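Local coordinates for protein isoaspartyl dipeptidase (Fervidobacterium islandicum, PDB 7CDH) that probably hydrolyses isoaspartyl (beta-aspartyl) dipeptides with a two-zinc centre, as an M38 metallopeptidase with a likely role in protein repair, at residues 51-56 with 344-349; 61-66 with 94-99; 130-135 with 163-168; 154-159 with 193-198; 245-250 with 278-283. All coordinates share one frame; numbering follows the deposited sequence.

Contact 1: residues 51-56 with 344-349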
# COMPACT_ATOMS: atom_id res chain seq x y z
N LEU A 51 1.23 61.38 -3.30
CA LEU A 51 1.02 59.96 -2.91
C LEU A 51 1.78 59.63 -1.61
O LEU A 51 2.87 60.19 -1.37
CB LEU A 51 1.45 59.03 -4.05
CG LEU A 51 0.90 59.35 -5.44
CD1 LEU A 51 1.39 58.33 -6.46
CD2 LEU A 51 -0.62 59.44 -5.47
N LEU A 52 1.18 58.74 -0.82
CA LEU A 52 1.82 58.00 0.28
C LEU A 52 2.38 56.70 -0.33
O LEU A 52 1.65 56.06 -1.12
CB LEU A 52 0.77 57.69 1.37
CG LEU A 52 -0.25 58.80 1.64
CD1 LEU A 52 -1.17 58.44 2.79
CD2 LEU A 52 0.44 60.12 1.95
N LEU A 53 3.64 56.36 -0.02
CA LEU A 53 4.31 55.07 -0.29
C LEU A 53 4.21 54.18 0.96
O LEU A 53 4.77 54.56 2.00
CB LEU A 53 5.77 55.31 -0.69
CG LEU A 53 6.54 54.04 -1.04
CD1 LEU A 53 6.11 53.49 -2.39
CD2 LEU A 53 8.04 54.26 -1.03
N LEU A 54 3.54 53.03 0.82
CA LEU A 54 3.27 52.03 1.88
C LEU A 54 3.99 50.72 1.52
O LEU A 54 4.36 50.47 0.38
CB LEU A 54 1.76 51.81 1.99
CG LEU A 54 0.93 52.84 2.78
CD1 LEU A 54 1.35 54.27 2.53
CD2 LEU A 54 -0.55 52.69 2.47
N PRO A 55 4.21 49.81 2.49
CA PRO A 55 4.68 48.47 2.16
C PRO A 55 3.50 47.74 1.50
O PRO A 55 2.38 48.00 1.88
CB PRO A 55 5.04 47.85 3.51
CG PRO A 55 4.95 49.00 4.51
CD PRO A 55 3.94 49.96 3.93
N GLY A 56 3.76 46.85 0.53
CA GLY A 56 2.70 46.04 -0.08
C GLY A 56 1.98 45.24 1.01
O GLY A 56 2.65 44.77 1.94
N GLY A 344 6.84 43.65 4.35
CA GLY A 344 6.11 44.49 5.32
C GLY A 344 6.90 45.72 5.78
O GLY A 344 6.32 46.54 6.53
N LYS A 345 8.14 45.87 5.34
CA LYS A 345 9.06 46.96 5.74
C LYS A 345 9.66 47.62 4.49
O LYS A 345 10.28 46.92 3.69
CB LYS A 345 10.16 46.42 6.65
CG LYS A 345 10.84 47.46 7.53
CD LYS A 345 11.06 47.01 8.96
CE LYS A 345 12.25 46.08 9.12
NZ LYS A 345 13.47 46.86 9.45
N ILE A 346 9.51 48.94 4.36
CA ILE A 346 10.32 49.73 3.40
C ILE A 346 11.63 50.09 4.09
O ILE A 346 11.59 50.92 5.01
CB ILE A 346 9.59 50.97 2.90
CG1 ILE A 346 8.15 50.66 2.52
CG2 ILE A 346 10.40 51.58 1.76
CD1 ILE A 346 7.54 51.64 1.54
N ALA A 347 12.72 49.47 3.66
CA ALA A 347 14.05 49.55 4.29
C ALA A 347 15.08 48.80 3.44
O ALA A 347 14.68 47.96 2.64
CB ALA A 347 13.99 48.98 5.68
N LYS A 348 16.36 49.15 3.59
CA LYS A 348 17.48 48.64 2.78
C LYS A 348 17.47 47.11 2.91
O LYS A 348 17.37 46.64 4.07
CB LYS A 348 18.79 49.26 3.28
CG LYS A 348 19.96 49.24 2.32
CD LYS A 348 21.24 49.78 2.93
CE LYS A 348 22.48 49.00 2.55
NZ LYS A 348 23.50 49.08 3.62
N GLY A 349 17.49 46.38 1.78
CA GLY A 349 17.66 44.91 1.75
C GLY A 349 16.34 44.13 1.82
O GLY A 349 16.34 42.96 1.44
O HOH W 1 4.98 43.94 1.88

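Contact 2: residues 61-66 with 94-99. With ZN (zinc ion), chain L.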
# COMPACT_ATOMS: atom_id res chain seq x y z
N HIS A 61 -4.43 34.68 4.40
CA HIS A 61 -5.49 33.65 4.31
C HIS A 61 -6.41 33.89 3.10
O HIS A 61 -7.41 34.62 3.24
CB HIS A 61 -6.25 33.63 5.63
CG HIS A 61 -7.26 32.56 5.68
ND1 HIS A 61 -7.01 31.34 6.26
CD2 HIS A 61 -8.51 32.49 5.17
CE1 HIS A 61 -8.07 30.59 6.14
NE2 HIS A 61 -8.99 31.25 5.44
N VAL A 62 -6.05 33.30 1.94
CA VAL A 62 -6.82 33.40 0.66
C VAL A 62 -7.03 32.01 0.04
O VAL A 62 -6.09 31.23 -0.08
CB VAL A 62 -6.11 34.32 -0.34
CG1 VAL A 62 -6.90 34.46 -1.62
CG2 VAL A 62 -5.88 35.68 0.29
N HIS A 63 -8.26 31.70 -0.34
CA HIS A 63 -8.58 30.46 -1.08
C HIS A 63 -8.26 30.72 -2.54
O HIS A 63 -9.20 30.88 -3.25
CB HIS A 63 -10.01 30.03 -0.81
CG HIS A 63 -10.19 29.66 0.62
ND1 HIS A 63 -9.67 28.52 1.15
CD2 HIS A 63 -10.77 30.31 1.65
CE1 HIS A 63 -9.97 28.44 2.44
NE2 HIS A 63 -10.64 29.53 2.78
N ILE A 64 -6.98 30.78 -2.90
CA ILE A 64 -6.54 31.17 -4.26
C ILE A 64 -7.13 30.25 -5.35
O ILE A 64 -7.30 30.75 -6.52
CB ILE A 64 -5.02 31.25 -4.33
CG1 ILE A 64 -4.30 29.92 -4.10
CG2 ILE A 64 -4.53 32.32 -3.38
CD1 ILE A 64 -2.76 30.04 -4.28
N THR A 65 -7.45 28.99 -5.06
CA THR A 65 -7.98 28.06 -6.10
C THR A 65 -9.51 28.08 -6.15
O THR A 65 -10.07 27.45 -7.04
CB THR A 65 -7.50 26.62 -5.93
OG1 THR A 65 -8.09 26.08 -4.75
CG2 THR A 65 -6.00 26.52 -5.89
N GLY A 66 -10.15 28.82 -5.28
CA GLY A 66 -11.60 28.76 -5.08
C GLY A 66 -11.91 27.96 -3.84
O GLY A 66 -11.07 27.18 -3.41
N VAL A 94 -1.09 34.13 1.02
CA VAL A 94 -0.88 32.78 1.57
C VAL A 94 -2.16 32.01 1.29
O VAL A 94 -3.23 32.43 1.84
CB VAL A 94 -0.54 32.78 3.06
CG1 VAL A 94 -0.09 31.39 3.47
CG2 VAL A 94 0.56 33.77 3.39
N GLY A 95 -2.04 31.00 0.43
CA GLY A 95 -3.17 30.20 -0.10
C GLY A 95 -3.36 28.94 0.71
O GLY A 95 -2.36 28.29 1.06
N CYS A 96 -4.60 28.59 1.01
CA CYS A 96 -4.94 27.31 1.65
C CYS A 96 -6.19 26.70 1.01
O CYS A 96 -6.87 27.40 0.21
CB CYS A 96 -5.16 27.54 3.13
SG CYS A 96 -6.47 28.74 3.46
N LEU A 97 -6.51 25.47 1.42
CA LEU A 97 -7.81 24.80 1.18
C LEU A 97 -8.71 24.94 2.40
O LEU A 97 -8.22 25.17 3.51
CB LEU A 97 -7.59 23.31 0.90
CG LEU A 97 -6.60 22.99 -0.20
CD1 LEU A 97 -6.48 21.49 -0.37
CD2 LEU A 97 -7.04 23.65 -1.49
N GLY A 98 -10.01 24.72 2.19
CA GLY A 98 -11.03 24.91 3.23
C GLY A 98 -11.84 23.65 3.45
O GLY A 98 -11.28 22.59 3.53
N THR A 99 -13.15 23.78 3.59
CA THR A 99 -14.05 22.64 3.86
C THR A 99 -13.77 21.48 2.91
O THR A 99 -13.67 20.37 3.40
CB THR A 99 -15.51 23.07 3.76
OG1 THR A 99 -15.56 24.29 4.49
CG2 THR A 99 -16.43 22.03 4.34
ZN ZN L . -10.80 30.26 4.99
O HOH W 2 -7.71 27.58 -2.44

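Contact 3: residues 130-135 with 163-168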
# COMPACT_ATOMS: atom_id res chain seq x y z
N TYR A 130 -9.34 21.69 6.09
CA TYR A 130 -10.16 21.65 7.32
C TYR A 130 -9.95 20.32 8.03
O TYR A 130 -9.81 20.30 9.25
CB TYR A 130 -11.65 21.77 7.05
CG TYR A 130 -12.25 23.15 7.06
CD1 TYR A 130 -11.56 24.29 6.66
CD2 TYR A 130 -13.58 23.31 7.45
CE1 TYR A 130 -12.16 25.54 6.64
CE2 TYR A 130 -14.19 24.56 7.47
CZ TYR A 130 -13.48 25.67 7.05
OH TYR A 130 -14.15 26.88 7.05
N ARG A 131 -10.00 19.22 7.29
CA ARG A 131 -10.17 17.88 7.87
C ARG A 131 -8.88 17.40 8.53
O ARG A 131 -7.81 17.59 7.98
CB ARG A 131 -10.58 16.89 6.80
CG ARG A 131 -10.77 15.49 7.35
CD ARG A 131 -11.55 14.69 6.35
NE ARG A 131 -11.84 13.37 6.86
CZ ARG A 131 -11.01 12.35 6.85
NH1 ARG A 131 -9.78 12.48 6.36
NH2 ARG A 131 -11.43 11.21 7.36
N VAL A 132 -9.03 16.78 9.68
CA VAL A 132 -7.99 15.96 10.35
C VAL A 132 -8.39 14.50 10.16
O VAL A 132 -9.56 14.18 10.38
CB VAL A 132 -7.93 16.36 11.83
CG1 VAL A 132 -7.17 15.35 12.65
CG2 VAL A 132 -7.36 17.77 11.98
N PRO A 133 -7.50 13.57 9.70
CA PRO A 133 -6.10 13.83 9.39
C PRO A 133 -5.90 14.58 8.08
O PRO A 133 -6.64 14.38 7.13
CB PRO A 133 -5.49 12.40 9.21
CG PRO A 133 -6.62 11.56 8.72
CD PRO A 133 -7.87 12.18 9.35
N PRO A 134 -4.88 15.46 7.98
CA PRO A 134 -4.82 16.42 6.89
C PRO A 134 -4.29 15.81 5.60
O PRO A 134 -3.44 14.96 5.71
CB PRO A 134 -3.85 17.49 7.43
CG PRO A 134 -2.95 16.72 8.33
CD PRO A 134 -3.84 15.68 8.98
N VAL A 135 -4.82 16.25 4.45
CA VAL A 135 -4.35 15.89 3.09
C VAL A 135 -2.91 16.39 2.99
O VAL A 135 -2.60 17.41 3.62
CB VAL A 135 -5.21 16.55 1.98
CG1 VAL A 135 -6.60 15.95 1.91
CG2 VAL A 135 -5.28 18.09 2.13
N ARG A 163 -18.30 21.89 10.57
CA ARG A 163 -17.62 21.31 9.38
C ARG A 163 -16.28 20.66 9.75
O ARG A 163 -15.55 20.15 8.83
CB ARG A 163 -17.42 22.37 8.31
CG ARG A 163 -18.71 22.96 7.75
CD ARG A 163 -18.43 24.35 7.18
NE ARG A 163 -18.27 25.32 8.26
CZ ARG A 163 -18.01 26.62 8.10
NH1 ARG A 163 -17.85 27.14 6.90
NH2 ARG A 163 -17.92 27.39 9.17
N SER A 164 -15.94 20.62 11.04
CA SER A 164 -14.66 20.02 11.50
C SER A 164 -14.75 18.49 11.35
O SER A 164 -15.86 17.96 11.13
CB SER A 164 -14.36 20.42 12.91
OG SER A 164 -15.00 19.56 13.82
N SER A 165 -13.64 17.79 11.46
CA SER A 165 -13.68 16.32 11.48
C SER A 165 -13.65 15.87 12.94
O SER A 165 -13.32 14.73 13.19
CB SER A 165 -12.57 15.77 10.69
OG SER A 165 -11.33 16.02 11.32
N GLN A 166 -14.00 16.77 13.85
CA GLN A 166 -14.04 16.52 15.32
C GLN A 166 -12.69 15.96 15.76
O GLN A 166 -12.60 14.89 16.35
CB GLN A 166 -15.23 15.63 15.67
CG GLN A 166 -16.60 16.21 15.30
CD GLN A 166 -16.92 17.52 16.02
OE1 GLN A 166 -16.53 17.74 17.16
NE2 GLN A 166 -17.63 18.41 15.32
N PRO A 167 -11.58 16.69 15.54
CA PRO A 167 -10.26 16.19 15.92
C PRO A 167 -10.05 16.20 17.43
O PRO A 167 -10.53 17.10 18.10
CB PRO A 167 -9.30 17.22 15.31
CG PRO A 167 -10.13 18.51 15.32
CD PRO A 167 -11.53 18.04 14.97
N THR A 168 -9.32 15.21 17.93
CA THR A 168 -8.91 15.11 19.36
C THR A 168 -7.70 16.00 19.62
O THR A 168 -6.99 16.34 18.66
CB THR A 168 -8.56 13.67 19.74
OG1 THR A 168 -7.39 13.26 19.02
CG2 THR A 168 -9.72 12.74 19.48
O HOH W 3 -11.16 19.42 11.50

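Contact 4: residues 154-159 with 193-198. With ZN (zinc ion), chain K; ZN (zinc ion), chain L.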
# COMPACT_ATOMS: atom_id res chain seq x y z
N VAL A 154 0.47 24.14 7.97
CA VAL A 154 -0.72 23.30 7.75
C VAL A 154 -1.92 24.13 8.13
O VAL A 154 -1.82 24.92 9.06
CB VAL A 154 -0.67 22.00 8.57
CG1 VAL A 154 -0.68 22.30 10.06
CG2 VAL A 154 -1.80 21.05 8.17
N GLY A 155 -3.00 24.01 7.38
CA GLY A 155 -4.18 24.86 7.53
C GLY A 155 -5.11 24.71 6.34
O GLY A 155 -4.70 24.15 5.33
N GLU A 156 -6.35 25.19 6.51
CA GLU A 156 -6.78 25.68 7.80
C GLU A 156 -7.53 24.55 8.53
O GLU A 156 -8.57 24.12 8.05
CB GLU A 156 -7.59 26.98 7.68
CG GLU A 156 -8.61 26.97 6.58
CD GLU A 156 -9.66 28.07 6.57
OE1 GLU A 156 -10.01 28.67 7.65
OE2 GLU A 156 -10.09 28.39 5.44
N ILE A 157 -6.99 24.07 9.64
CA ILE A 157 -7.56 22.97 10.45
C ILE A 157 -8.77 23.51 11.21
O ILE A 157 -8.62 24.51 11.89
CB ILE A 157 -6.48 22.43 11.40
CG1 ILE A 157 -5.35 21.81 10.58
CG2 ILE A 157 -7.07 21.46 12.40
CD1 ILE A 157 -4.22 21.32 11.45
N ALA A 158 -9.93 22.92 11.03
CA ALA A 158 -11.17 23.37 11.68
C ALA A 158 -11.22 22.79 13.09
O ALA A 158 -11.01 21.58 13.26
CB ALA A 158 -12.39 22.96 10.89
N ILE A 159 -11.52 23.66 14.05
CA ILE A 159 -11.86 23.30 15.46
C ILE A 159 -13.12 24.09 15.80
O ILE A 159 -13.33 25.16 15.22
CB ILE A 159 -10.69 23.65 16.38
CG1 ILE A 159 -10.24 25.10 16.16
CG2 ILE A 159 -9.55 22.67 16.15
CD1 ILE A 159 -9.37 25.65 17.26
N ASN A 193 -2.56 27.02 11.11
CA ASN A 193 -3.69 27.96 10.98
C ASN A 193 -4.95 27.19 11.38
O ASN A 193 -5.25 26.14 10.75
CB ASN A 193 -3.71 28.57 9.58
CG ASN A 193 -4.87 29.51 9.32
OD1 ASN A 193 -5.49 29.44 8.28
ND2 ASN A 193 -5.11 30.43 10.23
N PHE A 194 -5.62 27.65 12.44
CA PHE A 194 -6.87 27.04 12.94
C PHE A 194 -8.03 27.87 12.40
O PHE A 194 -8.06 29.08 12.68
CB PHE A 194 -6.91 27.01 14.47
CG PHE A 194 -5.88 26.11 15.06
CD1 PHE A 194 -6.06 24.74 15.07
CD2 PHE A 194 -4.70 26.62 15.56
CE1 PHE A 194 -5.10 23.90 15.60
CE2 PHE A 194 -3.73 25.77 16.07
CZ PHE A 194 -3.93 24.42 16.10
N HIS A 195 -8.91 27.24 11.63
CA HIS A 195 -10.28 27.76 11.42
C HIS A 195 -11.04 27.58 12.72
O HIS A 195 -11.27 26.42 13.13
CB HIS A 195 -10.97 27.07 10.26
CG HIS A 195 -12.43 27.35 10.22
ND1 HIS A 195 -12.95 28.33 9.40
CD2 HIS A 195 -13.45 26.83 10.94
CE1 HIS A 195 -14.26 28.37 9.59
NE2 HIS A 195 -14.61 27.45 10.53
N VAL A 196 -11.43 28.67 13.36
CA VAL A 196 -12.22 28.56 14.61
C VAL A 196 -13.68 28.88 14.31
O VAL A 196 -13.96 30.00 13.88
CB VAL A 196 -11.69 29.46 15.74
CG1 VAL A 196 -12.48 29.19 17.01
CG2 VAL A 196 -10.20 29.26 15.96
N GLY A 197 -14.55 27.92 14.54
CA GLY A 197 -15.99 28.09 14.33
C GLY A 197 -16.61 28.74 15.54
O GLY A 197 -15.89 29.35 16.32
N SER A 198 -17.92 28.59 15.70
CA SER A 198 -18.70 29.31 16.73
C SER A 198 -18.99 28.37 17.89
O SER A 198 -19.73 28.77 18.78
CB SER A 198 -19.93 29.85 16.10
OG SER A 198 -20.57 28.81 15.39
ZN ZN K . -12.11 29.45 7.82
ZN ZN L . -10.80 30.26 4.99

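Contact 5: residues 245-250 with 278-283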
# COMPACT_ATOMS: atom_id res chain seq x y z
N ILE A 245 -3.28 36.44 16.61
CA ILE A 245 -4.64 36.04 16.18
C ILE A 245 -4.90 36.74 14.85
O ILE A 245 -4.28 37.78 14.61
CB ILE A 245 -5.68 36.36 17.27
CG1 ILE A 245 -5.89 37.86 17.46
CG2 ILE A 245 -5.27 35.69 18.56
CD1 ILE A 245 -6.95 38.23 18.48
N ASP A 246 -5.78 36.16 14.02
CA ASP A 246 -6.22 36.68 12.70
C ASP A 246 -7.71 36.96 12.80
O ASP A 246 -8.43 36.18 13.40
CB ASP A 246 -5.91 35.73 11.55
CG ASP A 246 -6.24 36.31 10.18
OD1 ASP A 246 -5.75 37.40 9.87
OD2 ASP A 246 -7.01 35.68 9.42
N LEU A 247 -8.12 38.09 12.27
CA LEU A 247 -9.51 38.58 12.25
C LEU A 247 -9.92 38.63 10.78
O LEU A 247 -9.11 39.09 9.92
CB LEU A 247 -9.57 39.98 12.87
CG LEU A 247 -8.86 40.17 14.21
CD1 LEU A 247 -8.92 41.63 14.67
CD2 LEU A 247 -9.46 39.26 15.28
N THR A 248 -11.12 38.19 10.46
CA THR A 248 -11.56 38.23 9.05
C THR A 248 -11.90 39.69 8.75
O THR A 248 -12.78 40.26 9.43
CB THR A 248 -12.70 37.25 8.79
OG1 THR A 248 -12.25 35.96 9.22
CG2 THR A 248 -13.06 37.24 7.33
N ALA A 249 -11.20 40.26 7.79
CA ALA A 249 -11.47 41.61 7.27
C ALA A 249 -12.97 41.82 7.04
O ALA A 249 -13.67 40.88 6.64
CB ALA A 249 -10.69 41.83 6.00
N LEU A 250 -13.42 43.05 7.26
CA LEU A 250 -14.76 43.52 6.85
C LEU A 250 -14.80 43.48 5.32
O LEU A 250 -13.83 43.94 4.70
CB LEU A 250 -14.98 44.92 7.40
CG LEU A 250 -16.38 45.19 7.95
CD1 LEU A 250 -16.61 44.37 9.20
CD2 LEU A 250 -16.55 46.69 8.22
N ASP A 278 0.02 44.62 18.16
CA ASP A 278 1.19 43.89 17.59
C ASP A 278 0.82 42.41 17.40
O ASP A 278 1.52 41.71 16.65
CB ASP A 278 2.45 44.11 18.44
CG ASP A 278 3.11 45.48 18.26
OD1 ASP A 278 2.73 46.21 17.32
OD2 ASP A 278 4.01 45.83 19.07
N ASN A 279 -0.29 41.96 17.98
CA ASN A 279 -0.61 40.52 18.05
C ASN A 279 -1.79 40.25 17.12
O ASN A 279 -2.45 39.25 17.29
CB ASN A 279 -0.85 40.12 19.51
CG ASN A 279 0.37 40.39 20.36
OD1 ASN A 279 0.69 41.55 20.62
ND2 ASN A 279 1.07 39.34 20.75
N VAL A 280 -2.07 41.13 16.17
CA VAL A 280 -3.34 41.06 15.41
C VAL A 280 -3.01 41.12 13.94
O VAL A 280 -2.16 41.94 13.58
CB VAL A 280 -4.29 42.19 15.83
CG1 VAL A 280 -5.39 42.37 14.80
CG2 VAL A 280 -4.87 41.88 17.19
N THR A 281 -3.58 40.21 13.15
CA THR A 281 -3.53 40.29 11.67
C THR A 281 -4.97 40.36 11.20
O THR A 281 -5.85 40.03 11.98
CB THR A 281 -2.72 39.15 11.03
OG1 THR A 281 -3.44 37.95 11.28
CG2 THR A 281 -1.31 39.01 11.56
N ILE A 282 -5.18 40.83 9.99
CA ILE A 282 -6.45 40.61 9.26
C ILE A 282 -6.19 39.84 7.95
O ILE A 282 -5.04 39.88 7.39
CB ILE A 282 -7.17 41.94 9.02
CG1 ILE A 282 -6.35 42.89 8.14
CG2 ILE A 282 -7.56 42.56 10.35
CD1 ILE A 282 -7.15 44.05 7.59
N SER A 283 -7.24 39.18 7.46
CA SER A 283 -7.22 38.41 6.19
C SER A 283 -8.58 38.51 5.49
O SER A 283 -9.62 38.64 6.17
CB SER A 283 -6.83 36.98 6.48
OG SER A 283 -7.83 36.32 7.24
O HOH W 4 -10.15 35.23 7.86

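Contact 1: residues 51-56 with 344-349
Pro-55, at the end of strand 51-55, passes Gly-344 of the loop 344-349 with their CA atoms 5.3 Å apart, and no direct hydrogen bond joins the two backbones. A water makes the polar link instead: it donates to Gly-56 O and accepts from Gly-344 N, the latter at 3.1 Å between Gly-344 N and the water oxygen. The strand alternation decides which side chains take part, for Leu-53 and Pro-55 point toward the loop while Leu-54 points away. Ile-346 reaches back between them. With CG1 anti to its own carbonyl carbon (chi1 -45°) and CD1 extended beyond it, the longer branch arrives at the strand end first. Its CD1 lies 3.7 Å from Leu-53 CG and about as far from that leucine's CD2, the two side chains meeting at a slant. The same methyl rests against the backbone, 3.6 Å from Leu-54 O. Further back along the branch, Ile-346 CG1 is 4.1 Å from Pro-55 CG, beside the proline ring. That ring also presses on the loop backbone: Pro-55 CB and CG are each 3.5 Å from Gly-344 O. Gly-344 has a positive phi of 82°, a backbone shape that favours glycine. Around this apolar contact, strand 51-59 is hydrogen-bonded to strand 8-11 and to strand 354-358. Phe-354 touches both Leu-53 and Ile-346, so the loop that follows helix 333-339 is packed onto the same sheet that its chain soon enters as strand 354-358.

Contact 2: residues 61-66 with 94-99
Cys-96 packs its sulfur against both zinc-binding histidines of segment 61-66. Its SG, between the backbone N and the carbonyl carbon (chi1 58°), comes over one face of the His-61 ring, 3.6 Å from His-61 CE1. The same sulfur approaches the His-63 ring obliquely, with SG 3.7 Å from His-63 CE1. One thiol thus packs on two imidazoles whose far nitrogens converge on a zinc ion: His-61 NE2 lies 2.1 Å from the metal and His-63 NE2 2.3 Å. His-63 is tied to Cys-96 a second time, for its ND1 donates to Cys-96 O across 3.2 Å. That bond is well bent, 137° at the hydrogen, and the donor stands above the carbonyl plane. A water donates to the same Cys-96 O while accepting from Thr-65 N, so this oxygen has two partners. Val-94 is the third residue with much buried surface; its carbonyl O accepts from Val-62 N at 3.0 Å. Cys-96 N returns a bond to Val-62 O, a parallel pairing centred on Val-62 and Gly-95. Ile-64 CG1 and CG2 lie against Gly-95 CA. Asn-193 holds His-61 by its ND1, leaving NE2 for the metal, and Glu-156 and Asp-285 complete the zinc site. Two metal-binding histidines with one residue between them, at the C-terminal end of the first barrel strand, are the hallmark His-X-His motif of the amidohydrolase TIM barrel.

Contact 3: residues 130-135 with 163-168
Tyr-130 meets Arg-163 with its hydroxyl over one face of the guanidinium, toward the rim, OH standing 3.7 Å from Arg-163 NH1. The ring and guanidinium planes are 71° apart, so the two groups do not stack. Nearer the backbone, one edge of the tyrosine runs beside the base of the arginine, CE2 lying 4.0 Å from Arg-163 CB, while Arg-163 O lies in the ring plane near CD2. The guanidinium takes its polar partners elsewhere, in salt bridges from NE to Asp-161 and from NH1 to Glu-70. Ser-165 also points toward segment 130-135, and its OG donates to Val-132 O at 2.7 Å, in the carbonyl plane and on a lone pair. The same hydroxyl touches Val-132 CB, 3.5 Å from OG. Val-132 turns its branched end to Pro-167 at about a right angle, CB to CB 3.8 Å. Arg-131 lays CG against Ser-165 CB, 3.8 Å away, and its extended chain then leaves for Asp-178 of the second subunit. A water joins the two backbones, donating to Tyr-130 O and accepting from Ser-165 N. Ser-164 OG accepts from Gln-166 N in an ST turn, and Thr-168 is the N-cap of helix 169-186. These are loops beyond the C-terminal ends of strands 122-127 and 151-159; they border the metal site, where the Tyr-130 side chain comes within about 3 Å of a zinc, and the subunit interface, as in a TIM-barrel enzyme with its active site at the C-terminal ends of the barrel strands.

Contact 4: residues 154-159 with 193-198
Ile-159 CD1 fits between two side chains of the neighbouring strand, 4.0 Å from Phe-194 CB and 3.9 Å from Val-196 CG2. Its CG1, between the backbone N and the carbonyl carbon (chi1 52°), is swung across to the partner strand, 3.5 Å from His-195 O. Shortening Ile-159 to an alanine removes everything beyond CB and would probably leave a gap between Phe-194 and Val-196. Ile-157 extends the apolar patch, with CG2 4.3 Å from Phe-194 CD1, and helices 169-186 and 204-212 pack on this face. Between the strands runs parallel pairing: Asn-193 N to Val-154 O, Ile-157 N to Asn-193 O, a weak bond from His-195 N to Ile-157 O, then Ile-159 N to His-195 O and Gly-197 N to Ile-159 O. The bonds of Asn-193 span one residue more than regular parallel pairing would, and the extra residue falls in the stretch Gly-155 to Glu-156, joined by a cis peptide bond. The face carrying Ala-158 and His-195 holds the metal ligands. There Glu-156 OE1 and His-195 ND1 bind the same zinc at 2.2 and 2.1 Å, and OE1 lies at the edge of the imidazole, 3.2 Å from His-195 CB. Glu-156 OE2 binds the second zinc. Asp-161 accepts from His-195 NE2, a second-shell contact which, with ND1 on the zinc, probably fixes the ring's rotation, and His-224 completes the first zinc's site. With one oxygen on each metal, the carboxylate of Glu-156 bridges the pair, in the place where many related amidohydrolases use a carboxylated lysine.

Contact 5: residues 245-250 with 278-283
Asp-246 CB leaves on the sheet face shared with Thr-281, 3.3 Å from Thr-281 OG1, and the carboxylate then turns toward strand 280-283. CG stands anti to the backbone N (chi1 -175°), which carries the carboxylate between the hydroxyls of Thr-281 and Ser-283, 3.4 Å from Thr-281 OG1 and 3.3 Å from Ser-283 OG. OD1 accepts from Thr-281 OG1 at 2.8 Å, met on the anti side and 21° out of the carboxylate plane. OD2 accepts from Ser-283 OG, though the modelled separation is doubtfully short, and it is also bonded to Thr-223. With a leucine in place of Asp-246 there is no acceptor, and the hydroxyls of Thr-281 and Ser-283 would probably be left without their shared mate. Tyr-221 is a further partner of Thr-281 OG1. The backbones of the two strands run parallel, their directions 36° apart, joined by alternating bonds from Ile-245 N to Asn-279 O through to Ala-249 N and Ser-283 O. The opposite face is apolar: Leu-247 CD1 lies 3.6 Å from Val-280 CG1, Leu-247 CB is 4.1 Å from Ile-282 CG2, and helices 229-240 and 264-273 pack against it. Farther along the polar face, a water bridges Thr-248 OG1 and Ser-283 OG. Thr-248 OG1 is in turn hydrogen-bonded to ND1 of the zinc-binding His-224. The polar face, probably turned to the barrel interior, thus holds a buried carboxylate that accepts from neighbouring hydroxyls, a polar network that reaches the second shell of the metal site.

Overall arrangement
Contact 1 closes a long loop, within which contact 2 comes first, contacts 3 and 4 cross, and contact 5 comes last. Contacts 1, 2 and 4 reach the same curled sheet; the centres of 2 and 4 are about 12 Å apart, and they share a zinc: His-61 and His-63 from one, Glu-156 from the other. Contact 3 is about 9 Å from contact 4, centre to centre, and sets Tyr-130 against His-195. Contact 5 pairs two later barrel strands and touches contact 2 where Ser-283 meets His-61. Contact 1 stands off, its centre about 26 Å from that of contact 2, though strand 51-59 leads to strand 61-62. The metal site is thus assembled from distant chain parts.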